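Local coordinates for protein high choriolytic enzyme 1 (Oryzias latipes, PDB 3VTG) that breaks down the inner layer of the fish egg envelope at hatching, acting as a zinc-dependent astacin-family metalloendopeptidase, at residues 18-23 / 48-53; 103-108 / 191-196; 97-102 / 180-185. One frame throughout, in Å; residues are numbered along the deposited sequence.

Contact 1. Residues 18-23 / 48-53; sequences GLVVIP and KTCIRF
V20, V21 and I22 run parallel beside I51, R52 and F53, and three nearly straight backbone bonds tie 18-23 to 48-53. V20 N donates to C50 O (2.8 Å), R52 N donates to V20 O (2.9 Å), and I22 N donates to R52 O (2.8 Å), after which the pairing continues from I22 to V54. V20, I22, I51 and F53 share one face of the sheet. There I22 and F53 lie side by side, with CB of I22 3.8 Å from CD1 of F53, while CD1 of I51 folds back to CB of V20 at 3.7 Å. The other face carries R52, whose chain bends at chi2 (-71°) and swings the guanidinium back along its own segment. CD2 of L19 lies over one face of that group, offset toward its rim, 3.9 Å from NH2 of R52. The plane is held by NH1 of R52, which donates to both T49 O and I51 O. T49 forms an ST turn just before the strand, its OG1 accepting from I51 N at 3.1 Å and also bonded to F45 O. Next to it, the sulfur of C50 forms a disulfide with C199. These strands are the two parallel arms of a beta-alpha-beta crossover through helix 32-43, with 51-55 at the sheet edge. L105 and L101 of helix 94-105 pack on the I22, I51 and F53 face, I63 of strand 62-66 adjoins I22 and F53, and I193 of helix 187-196 reaches I51.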
loop_
_atom_site.group_PDB
_atom_site.type_symbol
_atom_site.label_atom_id
_atom_site.label_comp_id
_atom_site.label_asym_id
_atom_site.label_seq_id
_atom_site.Cartn_x
_atom_site.Cartn_y
_atom_site.Cartn_z
ATOM N N GLY A 18 -20.259 -10.178 -3.761
ATOM C CA GLY A 18 -19.022 -10.305 -2.992
ATOM C C GLY A 18 -17.835 -9.529 -3.533
ATOM O O GLY A 18 -16.882 -9.259 -2.801
ATOM N N LEU A 19 -17.880 -9.168 -4.811
ATOM C CA LEU A 19 -16.757 -8.473 -5.437
ATOM C C LEU A 19 -16.695 -7.004 -5.047
ATOM O O LEU A 19 -17.725 -6.334 -4.927
ATOM C CB LEU A 19 -16.792 -8.622 -6.962
ATOM C CG LEU A 19 -16.729 -10.048 -7.522
ATOM C CD1 LEU A 19 -16.720 -10.014 -9.043
ATOM C CD2 LEU A 19 -15.529 -10.823 -6.989
ATOM N N VAL A 20 -15.474 -6.527 -4.827
ATOM C CA VAL A 20 -15.216 -5.119 -4.556
ATOM C C VAL A 20 -14.639 -4.521 -5.834
ATOM O O VAL A 20 -13.449 -4.658 -6.129
ATOM C CB VAL A 20 -14.260 -4.933 -3.358
ATOM C CG1 VAL A 20 -13.980 -3.458 -3.110
ATOM C CG2 VAL A 20 -14.840 -5.575 -2.104
ATOM N N VAL A 21 -15.508 -3.875 -6.599
ATOM C CA VAL A 21 -15.159 -3.401 -7.928
ATOM C C VAL A 21 -14.720 -1.947 -7.833
ATOM O O VAL A 21 -15.496 -1.078 -7.440
ATOM C CB VAL A 21 -16.331 -3.599 -8.916
ATOM C CG1 VAL A 21 -16.010 -2.976 -10.264
ATOM C CG2 VAL A 21 -16.636 -5.082 -9.082
ATOM N N ILE A 22 -13.455 -1.703 -8.163
ATOM C CA ILE A 22 -12.847 -0.386 -8.004
ATOM C C ILE A 22 -12.521 0.203 -9.372
ATOM O O ILE A 22 -11.631 -0.291 -10.065
ATOM C CB ILE A 22 -11.590 -0.445 -7.110
ATOM C CG1 ILE A 22 -11.941 -1.047 -5.746
ATOM C CG2 ILE A 22 -10.969 0.940 -6.954
ATOM C CD1 ILE A 22 -10.747 -1.316 -4.858
ATOM N N PRO A 23 -13.254 1.256 -9.774
ATOM C CA PRO A 23 -13.038 1.854 -11.088
ATOM C C PRO A 23 -11.801 2.738 -11.113
ATOM O O PRO A 23 -11.451 3.350 -10.101
ATOM C CB PRO A 23 -14.295 2.707 -11.310
ATOM C CG PRO A 23 -15.237 2.345 -10.209
ATOM C CD PRO A 23 -14.382 1.889 -9.072
ATOM N N LYS A 48 -6.499 -14.379 -5.448
ATOM C CA LYS A 48 -6.696 -14.721 -4.037
ATOM C C LYS A 48 -7.492 -13.699 -3.213
ATOM O O LYS A 48 -7.634 -13.867 -2.002
ATOM C CB LYS A 48 -5.349 -15.054 -3.373
ATOM C CG LYS A 48 -4.688 -16.308 -3.933
ATOM C CD LYS A 48 -3.639 -16.884 -2.996
ATOM C CE LYS A 48 -3.180 -18.262 -3.454
ATOM N NZ LYS A 48 -4.265 -19.278 -3.375
ATOM N N THR A 49 -8.018 -12.655 -3.857
ATOM C CA THR A 49 -8.919 -11.705 -3.177
ATOM C C THR A 49 -10.196 -11.452 -3.977
ATOM O O THR A 49 -10.314 -11.888 -5.127
ATOM C CB THR A 49 -8.258 -10.337 -2.856
ATOM O OG1 THR A 49 -8.326 -9.474 -4.000
ATOM C CG2 THR A 49 -6.809 -10.491 -2.398
ATOM N N CYS A 50 -11.134 -10.734 -3.361
ATOM C CA CYS A 50 -12.377 -10.336 -4.025
ATOM C C CYS A 50 -12.313 -8.911 -4.607
ATOM O O CYS A 50 -13.333 -8.351 -5.027
ATOM C CB CYS A 50 -13.588 -10.520 -3.092
ATOM S SG CYS A 50 -13.727 -9.402 -1.672
ATOM N N ILE A 51 -11.105 -8.346 -4.643
ATOM C CA ILE A 51 -10.864 -7.022 -5.226
ATOM C C ILE A 51 -10.741 -7.130 -6.746
ATOM O O ILE A 51 -10.012 -7.983 -7.255
ATOM C CB ILE A 51 -9.568 -6.377 -4.661
ATOM C CG1 ILE A 51 -9.595 -6.278 -3.127
ATOM C CG2 ILE A 51 -9.291 -5.021 -5.302
ATOM C CD1 ILE A 51 -10.711 -5.441 -2.540
ATOM N N ARG A 52 -11.461 -6.266 -7.457
ATOM C CA ARG A 52 -11.354 -6.172 -8.914
ATOM C C ARG A 52 -11.208 -4.718 -9.357
ATOM O O ARG A 52 -12.149 -3.936 -9.256
ATOM C CB ARG A 52 -12.578 -6.790 -9.605
ATOM C CG ARG A 52 -12.863 -8.245 -9.268
ATOM C CD ARG A 52 -11.846 -9.204 -9.868
ATOM N NE ARG A 52 -12.187 -10.579 -9.517
ATOM C CZ ARG A 52 -11.756 -11.208 -8.425
ATOM N NH1 ARG A 52 -10.942 -10.598 -7.569
ATOM N NH2 ARG A 52 -12.139 -12.456 -8.190
ATOM N N PHE A 53 -10.024 -4.358 -9.841
ATOM C CA PHE A 53 -9.819 -3.050 -10.447
ATOM C C PHE A 53 -10.302 -3.110 -11.893
ATOM O O PHE A 53 -9.851 -3.962 -12.662
ATOM C CB PHE A 53 -8.344 -2.646 -10.370
ATOM C CG PHE A 53 -7.850 -2.416 -8.968
ATOM C CD1 PHE A 53 -8.111 -1.218 -8.313
ATOM C CD2 PHE A 53 -7.126 -3.398 -8.299
ATOM C CE1 PHE A 53 -7.664 -1.003 -7.019
ATOM C CE2 PHE A 53 -6.672 -3.189 -7.003
ATOM C CZ PHE A 53 -6.944 -1.990 -6.364
#

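Contact 2. Residues 103-108 / 191-196; sequences HALGFQ and TRINVL. With ZN (zinc ion), chain B.
F107 points its ring end-on into helix 187-196, and the densest packing gathers at its far end. CZ of F107 comes within 3.6 Å of CD2 of L196, and the carbonyl oxygen of R192 meets the ring edge near its plane, 3.5 Å from the same CZ. On one flank CE1 of F107 touches CB of R192 at 3.6 Å; on the other CE2 of F107 rests 3.7 Å from CG1 of I193, the two side chains crossing at about a right angle. With CG of L196 anti to its backbone N (chi1 -177°), CD2 is carried to the ring and also toward the carbonyl oxygen of L105. The L105 contact is lighter, its CD1 lying 4.0 Å from CG1 of I193, and the more open side is at L196, which is partly exposed. Beyond CB the extended R192 chain leads away from F107, still buried, to a salt bridge with E110 and a hydrogen bond to T145. The chain can turn from helix 94-105 into F107 because G106, at positive phi, ends the helix in a Schellman motif. The same residue that packs on helix 187-196 through its ring also reaches the metal site through its backbone: F107 O accepts from ND1 of H103 at 2.8 Å, consistent with holding the imidazole in place and probably strengthening the electron donation of its NE2 to the zinc ion, 2.1 Å away.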
loop_
_atom_site.group_PDB
_atom_site.type_symbol
_atom_site.label_atom_id
_atom_site.label_comp_id
_atom_site.label_asym_id
_atom_site.label_seq_id
_atom_site.Cartn_x
_atom_site.Cartn_y
_atom_site.Cartn_z
ATOM N N HIS A 103 -2.494 0.864 -0.512
ATOM C CA HIS A 103 -2.840 2.121 0.164
ATOM C C HIS A 103 -4.253 2.520 -0.181
ATOM O O HIS A 103 -5.039 2.866 0.706
ATOM C CB HIS A 103 -1.903 3.258 -0.225
ATOM C CG HIS A 103 -0.558 3.238 0.466
ATOM N ND1 HIS A 103 -0.408 3.023 1.790
ATOM C CD2 HIS A 103 0.718 3.481 -0.035
ATOM C CE1 HIS A 103 0.898 3.100 2.111
ATOM N NE2 HIS A 103 1.586 3.381 0.993
ATOM N N ALA A 104 -4.589 2.474 -1.473
ATOM C CA ALA A 104 -5.933 2.828 -1.943
ATOM C C ALA A 104 -7.011 1.947 -1.311
ATOM O O ALA A 104 -8.139 2.397 -1.100
ATOM C CB ALA A 104 -6.008 2.769 -3.463
ATOM N N LEU A 105 -6.660 0.703 -0.988
ATOM C CA LEU A 105 -7.577 -0.197 -0.286
ATOM C C LEU A 105 -7.780 0.155 1.191
ATOM O O LEU A 105 -8.780 -0.246 1.792
ATOM C CB LEU A 105 -7.125 -1.652 -0.418
ATOM C CG LEU A 105 -7.186 -2.300 -1.801
ATOM C CD1 LEU A 105 -6.690 -3.735 -1.715
ATOM C CD2 LEU A 105 -8.590 -2.245 -2.382
ATOM N N GLY A 106 -6.828 0.886 1.768
ATOM C CA GLY A 106 -6.914 1.326 3.161
ATOM C C GLY A 106 -5.783 0.867 4.066
ATOM O O GLY A 106 -5.879 1.000 5.287
ATOM N N PHE A 107 -4.708 0.344 3.478
ATOM C CA PHE A 107 -3.586 -0.191 4.254
ATOM C C PHE A 107 -2.413 0.769 4.378
ATOM O O PHE A 107 -2.047 1.461 3.425
ATOM C CB PHE A 107 -3.137 -1.541 3.696
ATOM C CG PHE A 107 -4.188 -2.597 3.807
ATOM C CD1 PHE A 107 -4.463 -3.195 5.033
ATOM C CD2 PHE A 107 -4.940 -2.963 2.700
ATOM C CE1 PHE A 107 -5.452 -4.153 5.148
ATOM C CE2 PHE A 107 -5.932 -3.925 2.809
ATOM C CZ PHE A 107 -6.185 -4.521 4.033
ATOM N N GLN A 108 -1.827 0.788 5.570
ATOM C CA GLN A 108 -0.727 1.691 5.895
ATOM C C GLN A 108 0.592 0.934 5.978
ATOM O O GLN A 108 0.615 -0.297 5.929
ATOM C CB GLN A 108 -1.027 2.420 7.206
ATOM C CG GLN A 108 -2.362 3.151 7.173
ATOM C CD GLN A 108 -2.772 3.704 8.516
ATOM O OE1 GLN A 108 -3.545 3.084 9.245
ATOM N NE2 GLN A 108 -2.256 4.878 8.851
ATOM N N THR A 191 -4.257 -11.917 3.216
ATOM C CA THR A 191 -5.207 -12.225 4.282
ATOM C C THR A 191 -5.897 -10.953 4.782
ATOM O O THR A 191 -7.116 -10.930 4.968
ATOM C CB THR A 191 -4.518 -12.975 5.444
ATOM O OG1 THR A 191 -3.980 -14.212 4.957
ATOM C CG2 THR A 191 -5.504 -13.270 6.575
ATOM N N ARG A 192 -5.116 -9.889 4.973
ATOM C CA ARG A 192 -5.647 -8.614 5.451
ATOM C C ARG A 192 -6.707 -8.024 4.522
ATOM O O ARG A 192 -7.741 -7.550 4.989
ATOM C CB ARG A 192 -4.521 -7.606 5.665
ATOM C CG ARG A 192 -3.659 -7.897 6.879
ATOM C CD ARG A 192 -2.341 -7.166 6.756
ATOM N NE ARG A 192 -1.430 -7.508 7.842
ATOM C CZ ARG A 192 -0.181 -7.067 7.936
ATOM N NH1 ARG A 192 0.328 -6.275 6.999
ATOM N NH2 ARG A 192 0.567 -7.430 8.967
ATOM N N ILE A 193 -6.446 -8.059 3.215
ATOM C CA ILE A 193 -7.426 -7.619 2.223
ATOM C C ILE A 193 -8.723 -8.417 2.382
ATOM O O ILE A 193 -9.812 -7.843 2.445
ATOM C CB ILE A 193 -6.885 -7.763 0.783
ATOM C CG1 ILE A 193 -5.693 -6.819 0.553
ATOM C CG2 ILE A 193 -7.991 -7.512 -0.239
ATOM C CD1 ILE A 193 -4.852 -7.156 -0.665
ATOM N N ASN A 194 -8.586 -9.737 2.480
ATOM C CA ASN A 194 -9.735 -10.630 2.586
ATOM C C ASN A 194 -10.544 -10.444 3.868
ATOM O O ASN A 194 -11.767 -10.556 3.848
ATOM C CB ASN A 194 -9.308 -12.089 2.406
ATOM C CG ASN A 194 -8.902 -12.407 0.975
ATOM O OD1 ASN A 194 -8.084 -13.291 0.732
ATOM N ND2 ASN A 194 -9.475 -11.687 0.023
ATOM N N VAL A 195 -9.864 -10.151 4.973
ATOM C CA VAL A 195 -10.546 -9.888 6.239
ATOM C C VAL A 195 -11.256 -8.529 6.206
ATOM O O VAL A 195 -12.439 -8.435 6.537
ATOM C CB VAL A 195 -9.594 -9.998 7.453
ATOM C CG1 VAL A 195 -10.306 -9.597 8.738
ATOM C CG2 VAL A 195 -9.052 -11.415 7.588
ATOM N N LEU A 196 -10.542 -7.486 5.780
ATOM C CA LEU A 196 -11.105 -6.135 5.735
ATOM C C LEU A 196 -12.334 -6.045 4.828
ATOM O O LEU A 196 -13.340 -5.429 5.189
ATOM C CB LEU A 196 -10.041 -5.118 5.303
ATOM C CG LEU A 196 -10.448 -3.640 5.262
ATOM C CD1 LEU A 196 -10.831 -3.117 6.639
ATOM C CD2 LEU A 196 -9.335 -2.792 4.667
HETATM ZN ZN ZN B . 3.680 3.543 0.748
HETATM O O HOH W 1 3.483 4.884 -0.893
HETATM O O HOH W 2 5.893 4.011 0.303
#

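Contact 3. Residues 97-102 / 180-185; sequences IQHELN and GQRNGM. With ZN (zinc ion), chain B.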
loop_
_atom_site.group_PDB
_atom_site.type_symbol
_atom_site.label_atom_id
_atom_site.label_comp_id
_atom_site.label_asym_id
_atom_site.label_seq_id
_atom_site.Cartn_x
_atom_site.Cartn_y
_atom_site.Cartn_z
ATOM N N ILE A 97 3.577 -0.699 -7.704
ATOM C CA ILE A 97 2.194 -0.396 -8.072
ATOM C C ILE A 97 1.219 -1.123 -7.137
ATOM O O ILE A 97 0.259 -0.523 -6.656
ATOM C CB ILE A 97 1.902 -0.696 -9.562
ATOM C CG1 ILE A 97 2.802 0.158 -10.466
ATOM C CG2 ILE A 97 0.433 -0.437 -9.882
ATOM C CD1 ILE A 97 3.022 -0.415 -11.852
ATOM N N GLN A 98 1.496 -2.394 -6.851
ATOM C CA GLN A 98 0.686 -3.170 -5.906
ATOM C C GLN A 98 0.664 -2.540 -4.509
ATOM O O GLN A 98 -0.384 -2.481 -3.865
ATOM C CB GLN A 98 1.188 -4.609 -5.819
ATOM C CG GLN A 98 0.996 -5.424 -7.087
ATOM C CD GLN A 98 1.630 -6.795 -6.973
ATOM O OE1 GLN A 98 1.367 -7.533 -6.019
ATOM N NE2 GLN A 98 2.469 -7.146 -7.938
ATOM N N HIS A 99 1.829 -2.074 -4.061
ATOM C CA HIS A 99 1.977 -1.337 -2.802
ATOM C C HIS A 99 1.043 -0.144 -2.782
ATOM O O HIS A 99 0.292 0.053 -1.817
ATOM C CB HIS A 99 3.446 -0.938 -2.640
ATOM C CG HIS A 99 3.729 -0.028 -1.466
ATOM N ND1 HIS A 99 4.389 -0.448 -0.365
ATOM C CD2 HIS A 99 3.463 1.328 -1.271
ATOM C CE1 HIS A 99 4.522 0.580 0.495
ATOM N NE2 HIS A 99 3.954 1.666 -0.061
ATOM N N GLU A 100 1.054 0.647 -3.854
ATOM C CA GLU A 100 0.187 1.828 -3.940
ATOM C C GLU A 100 -1.299 1.477 -3.960
ATOM O O GLU A 100 -2.110 2.142 -3.305
ATOM C CB GLU A 100 0.547 2.702 -5.149
ATOM C CG GLU A 100 1.956 3.285 -5.121
ATOM C CD GLU A 100 2.297 4.007 -3.826
ATOM O OE1 GLU A 100 1.386 4.547 -3.158
ATOM O OE2 GLU A 100 3.492 4.031 -3.474
ATOM N N LEU A 101 -1.651 0.432 -4.702
ATOM C CA LEU A 101 -3.032 -0.037 -4.745
ATOM C C LEU A 101 -3.510 -0.499 -3.364
ATOM O O LEU A 101 -4.673 -0.304 -3.007
ATOM C CB LEU A 101 -3.199 -1.136 -5.797
ATOM C CG LEU A 101 -3.020 -0.697 -7.257
ATOM C CD1 LEU A 101 -2.834 -1.914 -8.151
ATOM C CD2 LEU A 101 -4.181 0.160 -7.750
ATOM N N ASN A 102 -2.605 -1.092 -2.584
ATOM C CA ASN A 102 -2.909 -1.452 -1.198
ATOM C C ASN A 102 -3.207 -0.246 -0.303
ATOM O O ASN A 102 -4.088 -0.324 0.558
ATOM C CB ASN A 102 -1.811 -2.328 -0.598
ATOM C CG ASN A 102 -2.075 -3.801 -0.812
ATOM O OD1 ASN A 102 -2.935 -4.391 -0.151
ATOM N ND2 ASN A 102 -1.343 -4.404 -1.748
ATOM N N GLY A 180 11.402 -4.750 3.411
ATOM C CA GLY A 180 11.342 -3.854 2.262
ATOM C C GLY A 180 11.141 -4.492 0.901
ATOM O O GLY A 180 11.267 -3.808 -0.114
ATOM N N GLN A 181 10.815 -5.785 0.862
ATOM C CA GLN A 181 10.591 -6.460 -0.423
ATOM C C GLN A 181 9.463 -5.799 -1.209
ATOM O O GLN A 181 8.441 -5.410 -0.639
ATOM C CB GLN A 181 10.324 -7.965 -0.249
ATOM C CG GLN A 181 8.992 -8.349 0.396
ATOM C CD GLN A 181 7.812 -8.398 -0.575
ATOM O OE1 GLN A 181 7.984 -8.471 -1.794
ATOM N NE2 GLN A 181 6.602 -8.367 -0.029
ATOM N N ARG A 182 9.671 -5.655 -2.513
ATOM C CA ARG A 182 8.626 -5.170 -3.413
ATOM C C ARG A 182 8.442 -6.131 -4.588
ATOM O O ARG A 182 8.234 -5.717 -5.732
ATOM C CB ARG A 182 8.917 -3.739 -3.888
ATOM C CG ARG A 182 8.916 -2.686 -2.782
ATOM C CD ARG A 182 7.546 -2.508 -2.134
ATOM N NE ARG A 182 7.560 -1.465 -1.110
ATOM C CZ ARG A 182 7.842 -1.667 0.175
ATOM N NH1 ARG A 182 8.131 -2.881 0.624
ATOM N NH2 ARG A 182 7.824 -0.648 1.024
ATOM N N ASN A 183 8.513 -7.423 -4.286
ATOM C CA ASN A 183 8.313 -8.458 -5.292
ATOM C C ASN A 183 6.838 -8.766 -5.499
ATOM O O ASN A 183 6.366 -8.831 -6.628
ATOM C CB ASN A 183 9.085 -9.726 -4.916
ATOM C CG ASN A 183 10.588 -9.520 -4.923
ATOM O OD1 ASN A 183 11.144 -8.947 -5.858
ATOM N ND2 ASN A 183 11.253 -9.986 -3.872
ATOM N N GLY A 184 6.108 -8.941 -4.404
ATOM C CA GLY A 184 4.692 -9.269 -4.469
ATOM C C GLY A 184 4.076 -9.228 -3.089
ATOM O O GLY A 184 4.757 -8.950 -2.099
ATOM N N MET A 185 2.781 -9.503 -3.024
ATOM C CA MET A 185 2.066 -9.475 -1.759
ATOM C C MET A 185 2.363 -10.700 -0.911
ATOM O O MET A 185 2.437 -11.824 -1.416
ATOM C CB MET A 185 0.570 -9.305 -1.996
ATOM C CG MET A 185 0.229 -7.891 -2.429
ATOM S SD MET A 185 -1.525 -7.614 -2.691
ATOM C CE MET A 185 -1.726 -8.237 -4.359
HETATM ZN ZN ZN B . 3.680 3.543 0.748
HETATM O O HOH W 3 1.453 -10.113 -5.518
HETATM O O HOH W 4 4.297 -9.669 -8.216
HETATM O O HOH W 1 3.483 4.884 -0.893
HETATM O O HOH W 2 5.893 4.011 0.303
#
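ND1 of H99 lies over one face of the R182 guanidinium, 3.4 Å from NE of R182, with the ring and guanidinium planes 16° apart. Both nitrogens are donors, so the approach is a packing contact; ND1 of H99 donates to I152 O. At the guanidinium edge, Q181 O lies in the plane and accepts from NH1 of R182, which also bonds H154 O; a bend at chi2 brings the group back toward ND1 of H99. H99 belongs to the HExxH motif of the astacin zinc site, with E100 the predicted active-site residue. CG of H99 is anti to the backbone N (chi1 173°), which aims the ring from the helix at the zinc ion. Water 1, a ligand of the metal, donates to OE2 of E100 at 2.7 Å. One residue before H99, at Q98, water joins the two segments: water 3 links OE1 of Q98 with M185 N, and water 4 links NE2 of Q98 with N183 O. NE2 of Q98 also has S94 as a partner. The 180-185 loop keeps its shape through Q181, whose OE1 accepts from the backbone N of both N183 and G184 while its NE2 donates to G184 O. M185 follows, its CE 3.6 Å from OE1 of Q98. The amide of N102 is shared between helix and loop: ND2 donates to Q98 O at 3.0 Å, from above the carbonyl plane, and makes a weak but straight bond (170°) to SD of M185 at 3.4 Å.

Helix 94-105 connects all three contacts. Contacts 2 and 3 share it directly and also share the zinc ion, to which they bring H103 and H99; H109 completes the protein ligands and waters 1 and 2 the coordination. Their centres lie 12 Å apart, and they meet where F107 N approaches N102 O at 3.1 Å, a probable hydrogen bond, and where CD1 of I193 lies 3.9 Å from SD of M185. Contact 1 is more remote, the side chain of F53 about 14 Å from the metal. It still backs the helix: CD1 of I22 is 3.4 Å from CD2 of L105, and CE1 of F53 is 3.7 Å from CD2 of L101.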